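Local coordinates for putative NADPH:quinone oxidoreductase (Ralstonia eutropha, PDB 3IUP), which probably catalyses the NADPH-dependent reduction of quinones and belongs to the medium-chain dehydrogenase/reductase family, with a GroES-like and a nucleotide-binding domain, at residues P43-P46 and S47-G50; G307-L311 and F312-Q316; V331-L334 and K335-A339. All blocks are in the same frame, centred on the assembly; numbering follows the deposited sequence.

Contact 1 (P43-P46 and S47-G50); sequences PLNP and SDLG
Asp48 OD2 is gripped from two directions. The backbone N of Asn45 donates to it at 3.0 Å and is received on the anti lone pair of OD2, away from the other carboxylate oxygen, and a water donates to the same atom from 2.9 Å. That water also accepts from Asn45 ND2 at 3.1 Å and is hydrogen-bonded to Ser47 OG at 2.7 Å, so one solvent molecule ties together three side chains of a single turn. Asn45 occupies the N-cap position of helix 46-53, yet its side chain does not cap; it runs alongside that of Asp48, pointing the same way, with the amide and carboxylate planes 23° apart. The fold back of Asp48 depends on its first torsion, which sets CG opposite the carbonyl carbon and beside its own N (chi1 -57°), leaving OD2 to reach the start of the turn.

The carbonyl of Asn45 opens the helical ladder: Leu49 N donates to Asn45 O at 3.0 Å, while the bond from Asp48 N is bent and weak. Leu44 CD2 meets Leu49 CD2 at 3.8 Å, the two side chains crossing at about a right angle, and Tyr360 packs on both.

Partners beyond the turn also hold these side chains: Asn45 OD1 takes a hydrogen bond from Lys368, ND2, besides the water, gives one to Glu97, and Asp48 OD1 receives the backbone N of Asn96. With Pro46 touching the bound NADPH, this turn in the GroES-like domain forms part of the cofactor pocket. A carboxylate with two backbone donors and a water, close to the start of a helix, would probably be stabilised as the anion, and its bond from Asn45 N ties the first helical turn back to the loop before it.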
loop_
_atom_site.group_PDB
_atom_site.type_symbol
_atom_site.label_atom_id
_atom_site.label_comp_id
_atom_site.label_asym_id
_atom_site.label_seq_id
_atom_site.Cartn_x
_atom_site.Cartn_y
_atom_site.Cartn_z
ATOM N N PRO A 43 -31.243 1.822 -1.939
ATOM C CA PRO A 43 -30.552 1.268 -3.083
ATOM C C PRO A 43 -29.899 -0.050 -2.743
ATOM O O PRO A 43 -29.571 -0.287 -1.585
ATOM C CB PRO A 43 -29.505 2.343 -3.381
ATOM C CG PRO A 43 -29.153 2.871 -2.049
ATOM C CD PRO A 43 -30.468 2.899 -1.311
ATOM N N LEU A 44 -29.715 -0.902 -3.763
ATOM C CA LEU A 44 -28.901 -2.094 -3.679
ATOM C C LEU A 44 -27.494 -1.759 -4.176
ATOM O O LEU A 44 -27.212 -1.754 -5.381
ATOM C CB LEU A 44 -29.505 -3.211 -4.528
ATOM C CG LEU A 44 -30.617 -3.975 -3.840
ATOM C CD1 LEU A 44 -31.558 -4.594 -4.876
ATOM C CD2 LEU A 44 -30.000 -5.049 -2.909
ATOM N N ASN A 45 -26.637 -1.374 -3.260
ATOM C CA ASN A 45 -25.280 -0.986 -3.603
ATOM C C ASN A 45 -24.390 -2.244 -3.429
ATOM O O ASN A 45 -24.745 -3.192 -2.682
ATOM C CB ASN A 45 -24.789 0.098 -2.674
ATOM C CG ASN A 45 -25.498 1.425 -2.827
ATOM O OD1 ASN A 45 -25.890 1.843 -3.942
ATOM N ND2 ASN A 45 -25.653 2.145 -1.666
ATOM N N PRO A 46 -23.199 -2.234 -4.032
ATOM C CA PRO A 46 -22.261 -3.365 -3.890
ATOM C C PRO A 46 -21.930 -3.720 -2.448
ATOM O O PRO A 46 -21.904 -4.893 -2.129
ATOM C CB PRO A 46 -21.028 -2.873 -4.663
ATOM C CG PRO A 46 -21.636 -2.043 -5.776
ATOM C CD PRO A 46 -22.688 -1.233 -4.990
ATOM N N SER A 47 -21.791 -2.731 -1.564
ATOM C CA SER A 47 -21.597 -2.999 -0.132
ATOM C C SER A 47 -22.755 -3.796 0.440
ATOM O O SER A 47 -22.557 -4.706 1.218
ATOM C CB SER A 47 -21.445 -1.705 0.654
ATOM O OG SER A 47 -22.335 -0.712 0.114
ATOM N N ASP A 48 -23.976 -3.491 -0.013
ATOM C CA ASP A 48 -25.162 -4.217 0.469
ATOM C C ASP A 48 -25.200 -5.643 -0.036
ATOM O O ASP A 48 -25.553 -6.545 0.688
ATOM C CB ASP A 48 -26.445 -3.498 0.049
ATOM C CG ASP A 48 -26.498 -2.036 0.561
ATOM O OD1 ASP A 48 -26.335 -1.865 1.823
ATOM O OD2 ASP A 48 -26.663 -1.105 -0.292
ATOM N N LEU A 49 -24.812 -5.840 -1.304
ATOM C CA LEU A 49 -24.867 -7.147 -1.922
ATOM C C LEU A 49 -23.884 -8.071 -1.190
ATOM O O LEU A 49 -24.134 -9.270 -1.057
ATOM C CB LEU A 49 -24.500 -7.011 -3.411
ATOM C CG LEU A 49 -25.438 -6.143 -4.224
ATOM C CD1 LEU A 49 -24.909 -6.047 -5.679
ATOM C CD2 LEU A 49 -26.813 -6.629 -4.219
ATOM N N GLY A 50 -22.784 -7.506 -0.720
ATOM C CA GLY A 50 -21.769 -8.265 0.030
ATOM C C GLY A 50 -22.382 -8.870 1.280
ATOM O O GLY A 50 -22.223 -10.054 1.589
HETATM O O HOH W 1 -24.571 0.633 0.766
#

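Contact 2 (G307-L311 and F312-Q316); sequences GGWLL and FPFLQ. With NDP (NADPH dihydro-nicotinamide-adenine-dinucleotide phosphate), chain C; EDO (1,2-ethanediol), chain E.
Trp309 and Phe314 meet obliquely where a strand of the nucleotide-binding, Rossmann-type domain hands over to a helix: strand 304-308 leads through a short loop into helix 311-318. Their planes stand 32° apart, and the far corner of the indole, CZ2, lies over one face of the phenyl ring, 3.6 Å from Phe314 CG. Each has CG opposite its backbone N (chi1 -171° for Trp309, 163° for Phe314), and this brings CZ2 of the indole against CG and CB of Phe314. A molecule of 1,2-ethanediol, probably from the crystallisation liquor, lies over one face of the indole, toward its rim, and NE1 donates a hydrogen bond to Thr166 OG1.

Leu311 and Leu315, one helical turn apart, pass at a slant, with Leu311 CG 3.9 Å from Leu315 CD1; Leu158 and Thr159 of helix 155-169 also touch Leu311. Leu310, at the N-cap position, lays its CB against Pro313 CD, and Tyr275 of the second subunit packs on it. Two backbone bonds begin the helix, Phe314 N to Leu310 O and Leu315 N to Leu311 O.

The loop also reads the nicotinamide of NADPH. The carboxamide is held at both of its polar atoms by backbone groups, which would fix its rotation and would help to set the nicotinamide ring: N7N donates to Trp309 O at 2.8 Å, and Leu311 N donates to O7N, also at 2.8 Å.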
loop_
_atom_site.group_PDB
_atom_site.type_symbol
_atom_site.label_atom_id
_atom_site.label_comp_id
_atom_site.label_asym_id
_atom_site.label_seq_id
_atom_site.Cartn_x
_atom_site.Cartn_y
_atom_site.Cartn_z
ATOM N N GLY A 307 -3.464 0.966 -0.575
ATOM C CA GLY A 307 -4.149 0.433 0.617
ATOM C C GLY A 307 -5.648 0.516 0.534
ATOM O O GLY A 307 -6.174 1.034 -0.433
ATOM N N GLY A 308 -6.351 0.020 1.566
ATOM C CA GLY A 308 -7.799 0.114 1.598
ATOM C C GLY A 308 -8.296 1.495 1.960
ATOM O O GLY A 308 -7.518 2.302 2.503
ATOM N N TRP A 309 -9.551 1.810 1.618
ATOM C CA TRP A 309 -10.195 3.072 1.945
ATOM C C TRP A 309 -11.666 2.801 2.193
ATOM O O TRP A 309 -12.329 2.153 1.379
ATOM C CB TRP A 309 -10.013 4.090 0.791
ATOM C CG TRP A 309 -10.421 5.490 1.048
ATOM C CD1 TRP A 309 -9.593 6.536 1.279
ATOM C CD2 TRP A 309 -11.753 6.008 1.129
ATOM N NE1 TRP A 309 -10.294 7.665 1.443
ATOM C CE2 TRP A 309 -11.638 7.374 1.376
ATOM C CE3 TRP A 309 -13.022 5.458 0.962
ATOM C CZ2 TRP A 309 -12.727 8.212 1.452
ATOM C CZ3 TRP A 309 -14.108 6.270 1.063
ATOM C CH2 TRP A 309 -13.965 7.652 1.317
ATOM N N LEU A 310 -12.146 3.248 3.341
ATOM C CA LEU A 310 -13.555 3.117 3.701
ATOM C C LEU A 310 -14.201 4.423 4.134
ATOM O O LEU A 310 -13.605 5.248 4.838
ATOM C CB LEU A 310 -13.695 2.095 4.833
ATOM C CG LEU A 310 -13.795 0.610 4.539
ATOM C CD1 LEU A 310 -13.806 -0.125 5.911
ATOM C CD2 LEU A 310 -15.051 0.305 3.727
ATOM N N LEU A 311 -15.474 4.598 3.775
ATOM C CA LEU A 311 -16.161 5.859 4.011
ATOM C C LEU A 311 -16.241 6.216 5.503
ATOM O O LEU A 311 -15.978 7.369 5.884
ATOM C CB LEU A 311 -17.599 5.831 3.423
ATOM C CG LEU A 311 -18.437 7.109 3.604
ATOM C CD1 LEU A 311 -17.825 8.393 2.982
ATOM C CD2 LEU A 311 -19.905 6.885 3.068
ATOM N N PHE A 312 -16.622 5.253 6.326
ATOM C CA PHE A 312 -16.915 5.588 7.744
ATOM C C PHE A 312 -15.670 5.988 8.526
ATOM O O PHE A 312 -15.701 7.001 9.187
ATOM C CB PHE A 312 -17.743 4.519 8.438
ATOM C CG PHE A 312 -19.222 4.675 8.191
ATOM C CD1 PHE A 312 -19.735 4.591 6.909
ATOM C CD2 PHE A 312 -20.113 4.911 9.252
ATOM C CE1 PHE A 312 -21.088 4.733 6.660
ATOM C CE2 PHE A 312 -21.490 5.045 9.015
ATOM C CZ PHE A 312 -21.969 4.964 7.717
ATOM N N PRO A 313 -14.590 5.219 8.434
ATOM C CA PRO A 313 -13.315 5.697 9.001
ATOM C C PRO A 313 -12.917 7.072 8.480
ATOM O O PRO A 313 -12.389 7.878 9.231
ATOM C CB PRO A 313 -12.337 4.614 8.572
ATOM C CG PRO A 313 -13.174 3.402 8.469
ATOM C CD PRO A 313 -14.490 3.839 7.962
ATOM N N PHE A 314 -13.179 7.370 7.201
ATOM C CA PHE A 314 -12.889 8.684 6.661
ATOM C C PHE A 314 -13.701 9.830 7.284
ATOM O O PHE A 314 -13.146 10.847 7.654
ATOM C CB PHE A 314 -13.005 8.673 5.107
ATOM C CG PHE A 314 -13.126 10.039 4.510
ATOM C CD1 PHE A 314 -12.033 10.800 4.248
ATOM C CD2 PHE A 314 -14.359 10.575 4.271
ATOM C CE1 PHE A 314 -12.184 12.059 3.715
ATOM C CE2 PHE A 314 -14.518 11.831 3.763
ATOM C CZ PHE A 314 -13.430 12.578 3.496
ATOM N N LEU A 315 -15.021 9.659 7.403
ATOM C CA LEU A 315 -15.880 10.677 8.019
ATOM C C LEU A 315 -15.455 10.936 9.492
ATOM O O LEU A 315 -15.510 12.080 9.954
ATOM C CB LEU A 315 -17.346 10.257 7.971
ATOM C CG LEU A 315 -17.926 10.123 6.569
ATOM C CD1 LEU A 315 -19.332 9.512 6.601
ATOM C CD2 LEU A 315 -17.894 11.424 5.903
ATOM N N GLN A 316 -15.051 9.874 10.160
ATOM C CA GLN A 316 -14.597 9.920 11.542
ATOM C C GLN A 316 -13.279 10.707 11.585
ATOM O O GLN A 316 -13.063 11.509 12.493
ATOM C CB GLN A 316 -14.424 8.504 12.101
HETATM P PA NDP C . -22.448 0.834 -9.864
HETATM O O1A NDP C . -23.206 2.019 -10.207
HETATM O O2A NDP C . -23.158 -0.450 -9.677
HETATM O O5B NDP C . -21.350 0.678 -11.093
HETATM C C5B NDP C . -20.391 -0.377 -10.961
HETATM C C4B NDP C . -19.375 -0.234 -12.052
HETATM O O4B NDP C . -18.453 -1.264 -11.842
HETATM C C3B NDP C . -19.971 -0.392 -13.460
HETATM O O3B NDP C . -19.570 0.598 -14.383
HETATM C C2B NDP C . -19.401 -1.747 -13.935
HETATM O O2B NDP C . -19.110 -1.804 -15.331
HETATM C C1B NDP C . -18.119 -1.823 -13.118
HETATM N N9A NDP C . -17.657 -3.197 -12.882
HETATM C C8A NDP C . -18.432 -4.220 -12.376
HETATM N N7A NDP C . -17.659 -5.308 -12.216
HETATM C C5A NDP C . -16.370 -4.996 -12.605
HETATM C C6A NDP C . -15.157 -5.711 -12.668
HETATM N N6A NDP C . -15.053 -7.022 -12.387
HETATM N N1A NDP C . -14.022 -5.067 -13.114
HETATM C C2A NDP C . -14.053 -3.770 -13.524
HETATM N N3A NDP C . -15.239 -3.074 -13.459
HETATM C C4A NDP C . -16.371 -3.669 -13.013
HETATM O O3 NDP C . -21.533 0.971 -8.537
HETATM P PN NDP C . -21.558 2.142 -7.505
HETATM O O1N NDP C . -21.383 3.448 -8.090
HETATM O O2N NDP C . -22.697 2.007 -6.536
HETATM O O5D NDP C . -20.202 1.786 -6.672
HETATM C C5D NDP C . -18.925 2.014 -7.287
HETATM C C4D NDP C . -17.830 1.366 -6.445
HETATM O O4D NDP C . -17.621 2.224 -5.304
HETATM C C3D NDP C . -18.127 -0.053 -5.918
HETATM O O3D NDP C . -16.969 -0.863 -5.940
HETATM C C2D NDP C . -18.509 0.231 -4.474
HETATM O O2D NDP C . -18.365 -0.857 -3.575
HETATM C C1D NDP C . -17.518 1.359 -4.175
HETATM N N1N NDP C . -17.828 2.107 -2.935
HETATM C C2N NDP C . -16.947 1.963 -1.915
HETATM C C3N NDP C . -17.139 2.592 -0.713
HETATM C C7N NDP C . -16.075 2.530 0.366
HETATM O O7N NDP C . -16.412 3.092 1.594
HETATM N N7N NDP C . -14.875 1.954 0.217
HETATM C C4N NDP C . -18.160 3.657 -0.603
HETATM C C5N NDP C . -19.076 3.755 -1.797
HETATM C C6N NDP C . -18.864 2.975 -2.927
HETATM P P2B NDP C . -19.617 -3.066 -16.255
HETATM O O1X NDP C . -20.929 -2.624 -16.918
HETATM O O2X NDP C . -19.823 -4.343 -15.445
HETATM O O3X NDP C . -18.484 -3.242 -17.277
HETATM C C1 EDO E . -10.202 6.407 5.167
HETATM O O1 EDO E . -9.480 6.964 6.285
HETATM C C2 EDO E . -9.524 5.107 4.793
HETATM O O2 EDO E . -10.230 3.966 5.306
#

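Contact 3 (V331-L334 and K335-A339)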
loop_
_atom_site.group_PDB
_atom_site.type_symbol
_atom_site.label_atom_id
_atom_site.label_comp_id
_atom_site.label_asym_id
_atom_site.label_seq_id
_atom_site.Cartn_x
_atom_site.Cartn_y
_atom_site.Cartn_z
ATOM N N VAL A 331 -26.983 17.782 -0.161
ATOM C CA VAL A 331 -28.378 18.251 -0.166
ATOM C C VAL A 331 -28.576 19.352 -1.211
ATOM O O VAL A 331 -29.532 19.315 -1.981
ATOM C CB VAL A 331 -28.858 18.668 1.244
ATOM C CG1 VAL A 331 -30.189 19.533 1.160
ATOM C CG2 VAL A 331 -29.016 17.401 2.114
ATOM N N ALA A 332 -27.617 20.277 -1.291
ATOM C CA ALA A 332 -27.702 21.408 -2.193
ATOM C C ALA A 332 -27.675 20.996 -3.667
ATOM O O ALA A 332 -28.224 21.693 -4.496
ATOM C CB ALA A 332 -26.551 22.399 -1.896
ATOM N N GLU A 333 -27.040 19.871 -3.989
ATOM C CA GLU A 333 -26.827 19.461 -5.382
ATOM C C GLU A 333 -27.368 18.067 -5.573
ATOM O O GLU A 333 -26.878 17.282 -6.416
ATOM C CB GLU A 333 -25.339 19.539 -5.718
ATOM C CG GLU A 333 -24.800 20.978 -5.665
ATOM C CD GLU A 333 -23.289 21.083 -5.725
ATOM O OE1 GLU A 333 -22.599 20.185 -6.280
ATOM O OE2 GLU A 333 -22.769 22.104 -5.213
ATOM N N LEU A 334 -28.425 17.774 -4.819
ATOM C CA LEU A 334 -28.946 16.424 -4.731
ATOM C C LEU A 334 -29.395 15.903 -6.073
ATOM O O LEU A 334 -29.160 14.746 -6.390
ATOM C CB LEU A 334 -30.090 16.336 -3.716
ATOM C CG LEU A 334 -30.620 14.929 -3.444
ATOM C CD1 LEU A 334 -29.554 14.033 -2.872
ATOM C CD2 LEU A 334 -31.818 15.008 -2.471
ATOM N N LYS A 335 -30.037 16.759 -6.864
ATOM C CA LYS A 335 -30.604 16.328 -8.141
ATOM C C LYS A 335 -29.720 16.693 -9.337
ATOM O O LYS A 335 -30.052 16.373 -10.487
ATOM C CB LYS A 335 -32.012 16.920 -8.308
ATOM C CG LYS A 335 -33.101 16.295 -7.441
ATOM C CD LYS A 335 -34.425 16.923 -7.770
ATOM C CE LYS A 335 -35.547 16.314 -7.003
ATOM N NZ LYS A 335 -36.810 17.086 -7.128
ATOM N N THR A 336 -28.584 17.334 -9.080
ATOM C CA THR A 336 -27.674 17.698 -10.143
ATOM C C THR A 336 -26.393 16.896 -9.983
ATOM O O THR A 336 -26.323 15.776 -10.455
ATOM C CB THR A 336 -27.464 19.204 -10.166
ATOM O OG1 THR A 336 -26.968 19.636 -8.904
ATOM C CG2 THR A 336 -28.799 19.908 -10.474
ATOM N N THR A 337 -25.411 17.432 -9.277
ATOM C CA THR A 337 -24.125 16.736 -9.107
ATOM C C THR A 337 -24.281 15.306 -8.557
ATOM O O THR A 337 -23.605 14.388 -9.002
ATOM C CB THR A 337 -23.261 17.511 -8.147
ATOM O OG1 THR A 337 -23.256 18.880 -8.537
ATOM C CG2 THR A 337 -21.842 16.935 -8.096
ATOM N N PHE A 338 -25.208 15.129 -7.627
ATOM C CA PHE A 338 -25.317 13.868 -6.909
ATOM C C PHE A 338 -26.494 13.025 -7.360
ATOM O O PHE A 338 -26.889 12.088 -6.665
ATOM C CB PHE A 338 -25.308 14.161 -5.416
ATOM C CG PHE A 338 -24.038 14.784 -4.967
ATOM C CD1 PHE A 338 -22.871 14.029 -4.889
ATOM C CD2 PHE A 338 -23.965 16.129 -4.690
ATOM C CE1 PHE A 338 -21.679 14.617 -4.508
ATOM C CE2 PHE A 338 -22.769 16.710 -4.309
ATOM C CZ PHE A 338 -21.626 15.949 -4.224
ATOM N N ALA A 339 -27.024 13.297 -8.550
ATOM C CA ALA A 339 -28.102 12.469 -9.100
ATOM C C ALA A 339 -27.646 10.999 -9.249
ATOM O O ALA A 339 -26.468 10.727 -9.579
ATOM C CB ALA A 339 -28.584 13.028 -10.459
#
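Glu333 meets Thr337 and Phe338 across a pair of successive type I beta turns, Glu333 to Thr336 and Thr336 to Ala339, that lead the chain away from the end of helix 320-332. Glu333 is the first residue to leave helical geometry, and its carbonyl oxygen closes the first turn and also takes a bond from Phe338 N, within the second. Phe338 N donates to Glu333 O at 3.0 Å, nearly in line with the carbonyl bond, whereas Thr336 N reaches the same oxygen at 3.2 Å from well above the carbonyl plane.

The side chain of Glu333 lies beside that of Thr337, both pointing the same way. Extended beyond CG, it brings OE1 within range of the threonine hydroxyl, and Arg329 forms a salt bridge to the same oxygen, so one carboxylate oxygen serves the helix and the turn alike. Leu334 points away from the turn overall, and its side chain packs on Leu141, Pro142 and Ser153.

The edge of the Phe338 ring faces Glu333 O, and Thr337 CG2 sits over the centre of one face, while Ile191, Pro157 and Leu161 pack around the ring from helices 183-195 and 155-169. Lys335 runs out extended to the carbonyl oxygen of Gly144. Thr337 OG1 donates to Glu333 OE1 at 2.7 Å, arriving on the anti side and 31° out of the carboxylate plane.

Overall arrangement
Contacts 1 and 2 lie on two sides of the bound NADPH, their centres about 17 Å apart and their nearest atoms about 7 Å apart: Pro46 of contact 1 touches the cofactor, and the loop of contact 2 binds its carboxamide. Lys368, which bonds Asn45 in contact 1, also bonds the cofactor. Both contacts reach the second subunit, and both meet its Tyr275. Contact 3 is more remote, its centre about 21 Å from that of contact 1 and 22 Å from that of contact 2, with the side chain of Phe338 about 11 Å from NADPH. Helices 311-318 and 320-332 follow each other from contact 2 to contact 3, and helix 155-169 packs against both.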